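Local coordinates for putative lipid-transfer protein DIR1 (Arabidopsis thaliana, PDB 2RKN), which binds lysophospholipid and zinc and, as a putative lipid-transfer protein, is required for the long-distance signalling of systemic acquired resistance, at residues G56-P59 with E60-S63. Numbering follows the deposited sequence.
Sequences GVDP and ELAS. With LP3 ((7R)-4,7-dihydroxy-N,N,N-trimethyl-10-oxo-3,5,9-trioxa-4-phosphaheptacosan-1-aminium 4-oxide), chain F.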
# COMPACT_ATOMS: atom_id res chain seq x y z
N GLY A 56 -5.24 0.50 -10.80
CA GLY A 56 -6.49 1.00 -10.16
C GLY A 56 -6.31 1.31 -8.69
O GLY A 56 -7.23 1.18 -7.90
N VAL A 57 -5.13 1.82 -8.34
CA VAL A 57 -4.87 2.24 -6.94
C VAL A 57 -5.31 3.65 -6.58
O VAL A 57 -5.00 4.60 -7.31
CB VAL A 57 -3.34 2.15 -6.69
CG1 VAL A 57 -3.08 2.54 -5.22
CG2 VAL A 57 -2.93 0.76 -6.96
N ASP A 58 -6.00 3.81 -5.42
CA ASP A 58 -6.42 5.09 -4.99
C ASP A 58 -5.36 5.71 -4.12
O ASP A 58 -5.02 5.13 -3.12
CB ASP A 58 -7.71 5.00 -4.20
CG ASP A 58 -8.22 6.32 -3.87
OD1 ASP A 58 -8.53 7.04 -4.84
OD2 ASP A 58 -8.32 6.70 -2.68
N PRO A 59 -4.77 6.84 -4.54
CA PRO A 59 -3.69 7.35 -3.66
C PRO A 59 -4.16 7.73 -2.23
O PRO A 59 -3.41 7.48 -1.28
CB PRO A 59 -3.14 8.57 -4.44
CG PRO A 59 -4.14 8.94 -5.38
CD PRO A 59 -4.96 7.70 -5.72
N GLU A 60 -5.40 8.17 -2.07
CA GLU A 60 -5.91 8.53 -0.74
C GLU A 60 -6.04 7.30 0.16
O GLU A 60 -5.62 7.32 1.32
CB GLU A 60 -7.21 9.30 -0.86
CG GLU A 60 -6.97 10.78 -1.12
CD GLU A 60 -8.28 11.54 -1.25
OE1 GLU A 60 -8.45 12.60 -0.58
OE2 GLU A 60 -9.15 11.07 -2.01
N LEU A 61 -6.62 6.22 -0.37
CA LEU A 61 -6.73 4.99 0.42
C LEU A 61 -5.37 4.44 0.72
O LEU A 61 -5.17 3.86 1.80
CB LEU A 61 -7.50 3.89 -0.30
CG LEU A 61 -9.00 3.99 -0.51
CD1 LEU A 61 -9.30 2.87 -1.51
CD2 LEU A 61 -9.82 3.79 0.78
N ALA A 62 -4.43 4.56 -0.23
CA ALA A 62 -3.09 4.02 -0.01
C ALA A 62 -2.47 4.78 1.16
O ALA A 62 -1.93 4.16 2.09
CB ALA A 62 -2.26 4.16 -1.28
N SER A 63 -2.63 6.12 1.14
CA SER A 63 -2.12 6.98 2.21
C SER A 63 -2.69 6.54 3.56
O SER A 63 -2.03 6.59 4.59
CB SER A 63 -2.51 8.44 1.91
OG SER A 63 -2.24 9.30 3.01
C1 LP3 F . 5.40 -7.22 -14.13
C2 LP3 F . 4.59 -6.21 -13.40
C3 LP3 F . 5.29 -5.78 -12.15
C4 LP3 F . 7.79 -9.80 -12.46
C11 LP3 F . 5.21 -4.10 -10.72
C12 LP3 F . 4.30 -2.95 -10.37
C13 LP3 F . 4.51 -2.45 -8.94
C14 LP3 F . 3.34 -1.54 -8.58
C15 LP3 F . 3.82 -0.46 -7.64
C16 LP3 F . 2.73 0.39 -7.03
C17 LP3 F . 3.20 0.96 -5.69
C18 LP3 F . 2.30 2.11 -5.25
C19 LP3 F . 2.30 2.44 -3.76
C20 LP3 F . 2.14 3.96 -3.77
C21 LP3 F . 1.31 4.56 -2.66
C22 LP3 F . 0.99 6.02 -2.95
C23 LP3 F . 0.50 6.87 -1.75
C24 LP3 F . 0.01 8.25 -2.21
C25 LP3 F . -0.62 9.12 -1.11
C26 LP3 F . -1.45 10.32 -1.62
C27 LP3 F . -2.54 10.85 -0.66
C28 LP3 F . -3.64 11.72 -1.28
O2 LP3 F . 4.23 -5.21 -14.20
O3 LP3 F . 5.31 -4.48 -11.97
O11 LP3 F . 5.85 -4.63 -9.83
O1P LP3 F . 5.71 -10.52 -15.14
O2P LP3 F . 5.09 -10.47 -12.77
O3P LP3 F . 4.81 -8.43 -14.12
O4P LP3 F . 7.17 -9.17 -13.56
P LP3 F . 5.74 -9.64 -13.89
O HOH W 1 -10.25 8.22 -1.62
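Ala62 N donates to Asp58 O (3.0 Å) and Ser63 N to Pro59 O (2.9 Å), the opening i-to-i+4 bonds of helix 59-68. Asp58 is its N-cap: with CG anti to the backbone N (chi1 -175°), the carboxylate folds back over the first turn, and OD2 takes the Leu61 N-H at 2.9 Å on its anti side, 27° out of the carboxylate plane. Short and anionic, aspartate suits a helix start, where amides lack carbonyl partners and the negative charge probably also suits the positive end of the helix dipole. A water donates to both Asp58 OD2 and Glu60 OE2, bridging two acids whose oxygens lie 4.5 Å apart. Pro59 follows the cap, where no N-H is needed, and its ring already holds phi at a helical -62°. The small Ala62 methyl fits between Asp58 O and Pro59 O, each 3.5 Å from CB, and the lipid. The lysophospholipid tail ends against this turn: C25 nears Pro59 O (3.2 Å), and C28 meets Glu60 CG (3.5 Å). Gly56, whose positive phi suits glycine, ends helix 50-55 in a Schellman motif; the link leads thence into helix 59-68, and Val57 and Ala62 rest on Val19, in the loop after helix 9-15, beside the lipid.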